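Local coordinates for nodulation protein S (PDB 3OFK) that binds S-adenosyl-L-homocysteine and is an S-adenosylmethionine-dependent N-methyltransferase, probably acting in the synthesis of nodulation (Nod) factors, at residues 180-185 / 198-203; 150-155 / 171-176. All coordinates share one frame; numbering follows the deposited sequence.

Contact 1 (180-185 / 198-203); sequences LTEVER and LLARFR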
ATOM      1  N   LEU A 180       0.936 -15.690   7.509  1.00 50.32           N
ATOM      2  CA  LEU A 180       2.314 -15.354   7.123  1.00 50.20           C
ATOM      3  C   LEU A 180       3.215 -15.220   8.335  1.00 51.09           C
ATOM      4  O   LEU A 180       2.731 -15.069   9.449  1.00 51.43           O
ATOM      5  CB  LEU A 180       2.359 -14.048   6.322  1.00 47.42           C
ATOM      6  CG  LEU A 180       1.543 -13.984   5.024  1.00 46.72           C
ATOM      7  CD1 LEU A 180       1.573 -12.547   4.450  1.00 38.95           C
ATOM      8  CD2 LEU A 180       2.084 -14.966   4.015  1.00 44.56           C
ATOM      9  N   THR A 181       4.524 -15.262   8.090  1.00 51.72           N
ATOM     10  CA  THR A 181       5.546 -15.169   9.129  1.00 52.32           C
ATOM     11  C   THR A 181       6.148 -13.750   9.150  1.00 50.98           C
ATOM     12  O   THR A 181       6.678 -13.273   8.147  1.00 48.80           O
ATOM     13  CB  THR A 181       6.662 -16.233   8.896  1.00 56.05           C
ATOM     14  OG1 THR A 181       6.119 -17.560   9.030  1.00 55.26           O
ATOM     15  CG2 THR A 181       7.836 -16.078   9.893  1.00 55.83           C
ATOM     16  N   GLU A 182       6.038 -13.056  10.276  1.00 51.13           N
ATOM     17  CA  GLU A 182       6.622 -11.718  10.391  1.00 50.98           C
ATOM     18  C   GLU A 182       8.150 -11.828  10.401  1.00 53.08           C
ATOM     19  O   GLU A 182       8.707 -12.567  11.230  1.00 55.30           O
ATOM     20  CB  GLU A 182       6.145 -10.987  11.651  1.00 51.14           C
ATOM     21  CG  GLU A 182       6.550  -9.508  11.639  1.00 53.45           C
ATOM     22  CD  GLU A 182       6.055  -8.714  12.842  1.00 56.52           C
ATOM     23  OE1 GLU A 182       4.852  -8.774  13.174  1.00 56.84           O
ATOM     24  OE2 GLU A 182       6.869  -7.993  13.443  1.00 54.41           O
ATOM     25  N   VAL A 183       8.826 -11.133   9.484  1.00 52.08           N
ATOM     26  CA  VAL A 183      10.297 -11.164   9.419  1.00 54.88           C
ATOM     27  C   VAL A 183      10.948  -9.904  10.022  1.00 55.80           C
ATOM     28  O   VAL A 183      12.109  -9.951  10.445  1.00 58.02           O
ATOM     29  CB  VAL A 183      10.843 -11.367   7.977  1.00 55.30           C
ATOM     30  CG1 VAL A 183      10.053 -12.416   7.215  1.00 55.40           C
ATOM     31  CG2 VAL A 183      10.870 -10.066   7.202  1.00 53.59           C
ATOM     32  N   GLU A 184      10.209  -8.792  10.057  1.00 53.78           N
ATOM     33  CA  GLU A 184      10.733  -7.509  10.535  1.00 55.02           C
ATOM     34  C   GLU A 184       9.610  -6.498  10.657  1.00 52.41           C
ATOM     35  O   GLU A 184       8.615  -6.632   9.951  1.00 50.33           O
ATOM     36  CB  GLU A 184      11.765  -6.946   9.536  1.00 56.62           C
ATOM     37  CG  GLU A 184      12.508  -5.702  10.035  1.00 60.61           C
ATOM     38  CD  GLU A 184      13.524  -5.152   9.046  1.00 64.28           C
ATOM     39  OE1 GLU A 184      13.780  -5.774   7.984  1.00 59.56           O
ATOM     40  OE2 GLU A 184      14.062  -4.072   9.353  1.00 68.54           O
ATOM     41  N   ARG A 185       9.774  -5.484  11.513  1.00 52.41           N
ATOM     42  CA  ARG A 185       8.841  -4.349  11.539  1.00 51.35           C
ATOM     43  C   ARG A 185       9.558  -3.048  11.831  1.00 52.80           C
ATOM     44  O   ARG A 185      10.687  -3.056  12.319  1.00 56.03           O
ATOM     45  CB  ARG A 185       7.722  -4.563  12.560  1.00 50.82           C
ATOM     46  CG  ARG A 185       8.190  -4.625  14.025  1.00 56.74           C
ATOM     47  CD  ARG A 185       6.998  -4.521  14.959  1.00 59.49           C
ATOM     48  NE  ARG A 185       6.066  -5.599  14.687  1.00 56.88           N
ATOM     49  CZ  ARG A 185       4.808  -5.655  15.110  1.00 56.79           C
ATOM     50  NH1 ARG A 185       4.291  -4.687  15.858  1.00 59.77           N
ATOM     51  NH2 ARG A 185       4.065  -6.704  14.774  1.00 52.28           N
ATOM     52  N   LEU A 198       3.036   1.978  11.221  1.00 48.42           N
ATOM     53  CA  LEU A 198       3.697   0.710  11.515  1.00 48.70           C
ATOM     54  C   LEU A 198       3.883   0.027  10.186  1.00 46.75           C
ATOM     55  O   LEU A 198       2.955  -0.010   9.395  1.00 44.59           O
ATOM     56  CB  LEU A 198       2.820  -0.160  12.423  1.00 49.13           C
ATOM     57  CG  LEU A 198       3.467  -1.286  13.232  1.00 49.55           C
ATOM     58  CD1 LEU A 198       4.722  -0.825  13.997  1.00 50.91           C
ATOM     59  CD2 LEU A 198       2.427  -1.821  14.197  1.00 51.60           C
ATOM     60  N   LEU A 199       5.100  -0.443   9.921  1.00 47.07           N
ATOM     61  CA  LEU A 199       5.378  -1.243   8.750  1.00 46.27           C
ATOM     62  C   LEU A 199       5.906  -2.568   9.221  1.00 46.52           C
ATOM     63  O   LEU A 199       6.627  -2.640  10.225  1.00 49.26           O
ATOM     64  CB  LEU A 199       6.433  -0.581   7.844  1.00 47.02           C
ATOM     65  CG  LEU A 199       6.319   0.917   7.558  1.00 50.75           C
ATOM     66  CD1 LEU A 199       7.287   1.361   6.435  1.00 57.84           C
ATOM     67  CD2 LEU A 199       4.913   1.212   7.163  1.00 59.74           C
ATOM     68  N   ALA A 200       5.548  -3.614   8.491  1.00 44.94           N
ATOM     69  CA  ALA A 200       6.024  -4.965   8.756  1.00 45.16           C
ATOM     70  C   ALA A 200       6.219  -5.699   7.427  1.00 44.39           C
ATOM     71  O   ALA A 200       5.428  -5.559   6.481  1.00 42.79           O
ATOM     72  CB  ALA A 200       5.036  -5.724   9.654  1.00 44.53           C
ATOM     73  N   ARG A 201       7.286  -6.480   7.378  1.00 46.18           N
ATOM     74  CA  ARG A 201       7.613  -7.304   6.246  1.00 46.87           C
ATOM     75  C   ARG A 201       7.304  -8.736   6.637  1.00 47.27           C
ATOM     76  O   ARG A 201       7.823  -9.244   7.641  1.00 48.96           O
ATOM     77  CB  ARG A 201       9.089  -7.123   5.883  1.00 47.70           C
ATOM     78  CG  ARG A 201       9.564  -7.912   4.660  1.00 51.87           C
ATOM     79  CD  ARG A 201      11.024  -7.583   4.389  1.00 58.88           C
ATOM     80  NE  ARG A 201      11.565  -8.226   3.187  1.00 62.05           N
ATOM     81  CZ  ARG A 201      12.452  -9.228   3.166  1.00 67.14           C
ATOM     82  NH1 ARG A 201      12.944  -9.746   4.298  1.00 67.79           N
ATOM     83  NH2 ARG A 201      12.865  -9.716   1.989  1.00 66.41           N
ATOM     84  N   PHE A 202       6.458  -9.378   5.835  1.00 46.89           N
ATOM     85  CA  PHE A 202       6.050 -10.768   6.080  1.00 48.20           C
ATOM     86  C   PHE A 202       6.617 -11.710   5.021  1.00 50.38           C
ATOM     87  O   PHE A 202       6.817 -11.314   3.868  1.00 49.66           O
ATOM     88  CB  PHE A 202       4.528 -10.859   6.104  1.00 46.07           C
ATOM     89  CG  PHE A 202       3.895 -10.128   7.259  1.00 44.64           C
ATOM     90  CD1 PHE A 202       3.487 -10.818   8.409  1.00 38.77           C
ATOM     91  CD2 PHE A 202       3.668  -8.765   7.193  1.00 45.05           C
ATOM     92  CE1 PHE A 202       2.915 -10.159   9.460  1.00 41.11           C
ATOM     93  CE2 PHE A 202       3.064  -8.098   8.260  1.00 45.73           C
ATOM     94  CZ  PHE A 202       2.682  -8.805   9.392  1.00 44.28           C
ATOM     95  N   ARG A 203       6.919 -12.942   5.424  1.00 53.53           N
ATOM     96  CA  ARG A 203       7.339 -13.973   4.499  1.00 56.70           C
ATOM     97  C   ARG A 203       6.270 -15.047   4.398  1.00 58.48           C
ATOM     98  O   ARG A 203       5.565 -15.347   5.364  1.00 57.25           O
ATOM     99  CB  ARG A 203       8.665 -14.619   4.939  1.00 60.02           C
ATOM    100  CG  ARG A 203       9.362 -15.375   3.810  1.00 65.54           C
ATOM    101  CD  ARG A 203      10.726 -15.988   4.205  1.00 77.56           C
ATOM    102  NE  ARG A 203      10.617 -16.922   5.324  1.00 85.88           N
ATOM    103  CZ  ARG A 203      10.889 -16.631   6.598  1.00 91.72           C
ATOM    104  NH1 ARG A 203      11.304 -15.411   6.951  1.00 93.14           N
ATOM    105  NH2 ARG A 203      10.747 -17.569   7.530  1.00 93.83           N
TER
HETATM  106  O   HOH W   1      13.667  -8.156   6.622  1.00 29.34           O
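Thr181 and Arg203 pair through two nearly straight backbone hydrogen bonds, Thr181 N to Arg203 O at 2.9 Å and Arg203 N to Thr181 O at 2.8 Å. They lie at the end away from the turn in the antiparallel hairpin of strands 181-189 and 196-203, which ends the seven-stranded sheet of this Rossmann-like, class I methyltransferase fold. A classic beta bulge follows, Val183 and Glu184 sharing Arg201 as their partner; Arg201 O takes Val183 N at 2.8 Å and, weakly, Glu184 N. Arg201 N returns a bond to Glu184 O, and the register has moved by one residue. On the face of Glu182, Phe202, Ala200 and Arg185, the Arg185 guanidinium grips the Glu182 carboxylate side-on. NE reaches OE2, and Arg185 NH2 reaches Glu182 OE1 at 2.7 Å; both oxygens are met on their syn sides. With its chain bent at chi3 (59°), Arg185 folds back along its own strand while NH1 rests near Leu198 CD2.

On the face of Glu184 and Arg201 a water joins the two side chains, donating to Glu184 OE1 and accepting from Arg201 NH1. Their outer atoms have other partners, Arg44 for Glu184 OE2 and Ser49 for Arg201 NH2, so both side chains are tied to the neighbouring helix 33-46 and the loop after it.

The bulge turns Val183 toward the partner strand, where its methyls part two arginines. CG2 lies along the extended aliphatic chain of Arg201, 3.6 Å from Arg201 CG. On the face of Glu182 and Ala200, next to the Thr181-Arg203 pair, the Phe202 ring flanks the Glu182 backbone, with Phe202 CD1 3.8 Å from Glu182 CA, and Leu180 CD1 touches Phe202 CB. Val183 CG1 meets Arg203 NH1 at 3.3 Å.

Contact 2 (150-155 / 171-176); sequences LVFGSA and TVITIL
Val172 lies against the ring of Phe152, the aromatic side chain that strand 150-155 turns toward helix 171-176. Val172 CG1 stands over one face in a CH-pi contact, 3.8 Å from the ring centroid and 24° off the normal, displaced toward the rim. With CG1 anti to the backbone N (chi1 173°), this methyl is nearest Phe152 CE1, at 3.5 Å, while Val172 CB comes to 3.6 Å from Phe152 CZ. The opposite face of the ring lies over the backbone of its own strand, where Ser154 N is offset toward the rim. Leu124, from a loop, touches both Phe152 and Val172.

One residue on, Ile173 comes obliquely from the same side of the ring plane, its CG1 methylene 3.9 Å from Phe152 CE2. Strand 148-155 lies inside the mixed sheet of the Rossmann-like methyltransferase fold, between parallel strand 115-121 and antiparallel strand 196-203. Helix 169-179 packs on that sheet, running almost antiparallel to the strand (155°) with the segment axes 9.7 Å apart. Ile173 also leans on Leu198 and Phe202 of strand 196-203, so the helix spans two strands.

A turn later comes Leu176, whose backbone N bonds to Val172 O within the helix. Leu176 CD1 touches both Phe152 and Leu150, 3.8 Å from Phe152 CG, close to the root of the ring, and 4.1 Å from Leu150 CD2. The two leucine side chains cross at about a right angle. Leu176 further touches Ile137 of helix 130-142 and Phe202, while Leu150 leans on Met140 of helix 130-142.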
ATOM      1  N   LEU A 150       5.686  -9.977   1.656  1.00 40.60           N
ATOM      2  CA  LEU A 150       4.635  -8.980   1.613  1.00 39.10           C
ATOM      3  C   LEU A 150       5.080  -7.862   2.539  1.00 39.42           C
ATOM      4  O   LEU A 150       5.476  -8.123   3.665  1.00 40.46           O
ATOM      5  CB  LEU A 150       3.306  -9.602   2.052  1.00 38.61           C
ATOM      6  CG  LEU A 150       2.057  -8.702   2.050  1.00 37.50           C
ATOM      7  CD1 LEU A 150       0.781  -9.524   1.710  1.00 32.70           C
ATOM      8  CD2 LEU A 150       1.917  -7.957   3.399  1.00 36.15           C
ATOM      9  N   VAL A 151       5.105  -6.646   2.024  1.00 39.08           N
ATOM     10  CA  VAL A 151       5.505  -5.471   2.788  1.00 40.16           C
ATOM     11  C   VAL A 151       4.267  -4.650   3.013  1.00 39.05           C
ATOM     12  O   VAL A 151       3.696  -4.145   2.059  1.00 39.94           O
ATOM     13  CB  VAL A 151       6.569  -4.628   2.052  1.00 40.40           C
ATOM     14  CG1 VAL A 151       6.690  -3.253   2.695  1.00 39.26           C
ATOM     15  CG2 VAL A 151       7.880  -5.328   2.092  1.00 41.70           C
ATOM     16  N   PHE A 152       3.849  -4.547   4.277  1.00 39.60           N
ATOM     17  CA  PHE A 152       2.622  -3.880   4.653  1.00 39.47           C
ATOM     18  C   PHE A 152       2.953  -2.660   5.456  1.00 39.66           C
ATOM     19  O   PHE A 152       3.890  -2.663   6.258  1.00 40.38           O
ATOM     20  CB  PHE A 152       1.760  -4.817   5.502  1.00 40.61           C
ATOM     21  CG  PHE A 152       0.661  -4.114   6.267  1.00 44.38           C
ATOM     22  CD1 PHE A 152      -0.517  -3.683   5.622  1.00 36.60           C
ATOM     23  CD2 PHE A 152       0.811  -3.869   7.638  1.00 42.72           C
ATOM     24  CE1 PHE A 152      -1.532  -3.058   6.344  1.00 33.96           C
ATOM     25  CE2 PHE A 152      -0.194  -3.227   8.364  1.00 41.37           C
ATOM     26  CZ  PHE A 152      -1.371  -2.811   7.706  1.00 38.77           C
ATOM     27  N   GLY A 153       2.196  -1.599   5.244  1.00 38.24           N
ATOM     28  CA  GLY A 153       2.338  -0.428   6.100  1.00 39.44           C
ATOM     29  C   GLY A 153       0.997   0.212   6.328  1.00 38.80           C
ATOM     30  O   GLY A 153       0.165   0.186   5.440  1.00 37.17           O
ATOM     31  N   SER A 154       0.795   0.801   7.499  1.00 37.94           N
ATOM     32  CA  SER A 154      -0.437   1.502   7.763  1.00 38.57           C
ATOM     33  C   SER A 154      -0.331   2.442   8.978  1.00 40.40           C
ATOM     34  O   SER A 154       0.427   2.193   9.916  1.00 40.92           O
ATOM     35  CB  SER A 154      -1.558   0.489   7.967  1.00 37.78           C
ATOM     36  OG  SER A 154      -2.802   1.086   8.343  1.00 40.84           O
ATOM     37  N   ALA A 155      -1.052   3.552   8.900  1.00 40.99           N
ATOM     38  CA  ALA A 155      -1.412   4.329  10.053  1.00 42.92           C
ATOM     39  C   ALA A 155      -1.953   3.370  11.110  1.00 42.83           C
ATOM     40  O   ALA A 155      -2.511   2.340  10.775  1.00 41.08           O
ATOM     41  CB  ALA A 155      -2.443   5.338   9.670  1.00 44.15           C
ATOM     42  N   THR A 171      -4.249  -4.196  13.840  1.00 43.97           N
ATOM     43  CA  THR A 171      -5.294  -5.128  13.499  1.00 43.77           C
ATOM     44  C   THR A 171      -4.940  -5.969  12.276  1.00 43.41           C
ATOM     45  O   THR A 171      -5.049  -7.205  12.318  1.00 42.53           O
ATOM     46  CB  THR A 171      -6.659  -4.391  13.380  1.00 44.77           C
ATOM     47  OG1 THR A 171      -7.009  -3.873  14.677  1.00 44.23           O
ATOM     48  CG2 THR A 171      -7.727  -5.333  12.947  1.00 43.33           C
ATOM     49  N   VAL A 172      -4.492  -5.318  11.202  1.00 41.36           N
ATOM     50  CA  VAL A 172      -4.083  -6.047  10.010  1.00 40.96           C
ATOM     51  C   VAL A 172      -2.863  -6.948  10.252  1.00 42.18           C
ATOM     52  O   VAL A 172      -2.846  -8.096   9.811  1.00 43.26           O
ATOM     53  CB  VAL A 172      -3.836  -5.107   8.834  1.00 38.90           C
ATOM     54  CG1 VAL A 172      -3.249  -5.865   7.661  1.00 37.12           C
ATOM     55  CG2 VAL A 172      -5.146  -4.397   8.427  1.00 39.71           C
ATOM     56  N   ILE A 173      -1.851  -6.448  10.960  1.00 43.15           N
ATOM     57  CA  ILE A 173      -0.672  -7.259  11.280  1.00 44.25           C
ATOM     58  C   ILE A 173      -1.110  -8.555  11.952  1.00 45.81           C
ATOM     59  O   ILE A 173      -0.600  -9.637  11.632  1.00 46.28           O
ATOM     60  CB  ILE A 173       0.347  -6.461  12.142  1.00 45.91           C
ATOM     61  CG1 ILE A 173       1.092  -5.431  11.273  1.00 44.09           C
ATOM     62  CG2 ILE A 173       1.364  -7.384  12.788  1.00 46.79           C
ATOM     63  CD1 ILE A 173       1.896  -4.436  12.042  1.00 46.53           C
ATOM     64  N   THR A 174      -2.072  -8.448  12.880  1.00 46.68           N
ATOM     65  CA  THR A 174      -2.595  -9.610  13.568  1.00 48.00           C
ATOM     66  C   THR A 174      -3.145 -10.649  12.607  1.00 47.63           C
ATOM     67  O   THR A 174      -2.857 -11.847  12.755  1.00 49.99           O
ATOM     68  CB  THR A 174      -3.652  -9.214  14.632  1.00 49.27           C
ATOM     69  OG1 THR A 174      -3.006  -8.432  15.634  1.00 47.07           O
ATOM     70  CG2 THR A 174      -4.283 -10.460  15.310  1.00 50.80           C
ATOM     71  N   ILE A 175      -3.937 -10.188  11.649  1.00 46.51           N
ATOM     72  CA  ILE A 175      -4.604 -11.052  10.672  1.00 46.38           C
ATOM     73  C   ILE A 175      -3.580 -11.615   9.687  1.00 45.63           C
ATOM     74  O   ILE A 175      -3.600 -12.809   9.362  1.00 47.76           O
ATOM     75  CB  ILE A 175      -5.693 -10.284   9.889  1.00 44.70           C
ATOM     76  CG1 ILE A 175      -6.845  -9.862  10.831  1.00 44.26           C
ATOM     77  CG2 ILE A 175      -6.214 -11.132   8.725  1.00 45.82           C
ATOM     78  CD1 ILE A 175      -7.872  -8.908  10.177  1.00 42.56           C
ATOM     79  N   LEU A 176      -2.681 -10.749   9.226  1.00 43.98           N
ATOM     80  CA  LEU A 176      -1.592 -11.184   8.357  1.00 43.05           C
ATOM     81  C   LEU A 176      -0.793 -12.312   8.980  1.00 44.70           C
ATOM     82  O   LEU A 176      -0.426 -13.246   8.282  1.00 44.87           O
ATOM     83  CB  LEU A 176      -0.662 -10.017   8.026  1.00 41.83           C
ATOM     84  CG  LEU A 176      -1.181  -9.000   7.029  1.00 38.19           C
ATOM     85  CD1 LEU A 176      -0.248  -7.794   6.927  1.00 36.67           C
ATOM     86  CD2 LEU A 176      -1.344  -9.648   5.694  1.00 39.69           C
TER

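Overall arrangement
The two contacts meet on one sheet, their centres about 8 Å apart: strand 196-203 of contact 1 lies beside strand 148-155 of contact 2, with Phe202 bonded through its backbone to Leu150 and Ala200 to Phe152. Helix 169-179 leads directly into strand 181-189, so contact 2 closes before the hairpin begins. Contact 2 is wholly buried and apolar, side chain against side chain between sheet and helix. Contact 1, at the sheet's edge within the chain, is only partly buried and is joined by backbone pairing and a water bridge, with a salt bridge along one strand. Arg185 NH2 packs on Ile173 CG2, 3.4 Å away, where the salt-bridged arginine borders the apolar helix-sheet layer.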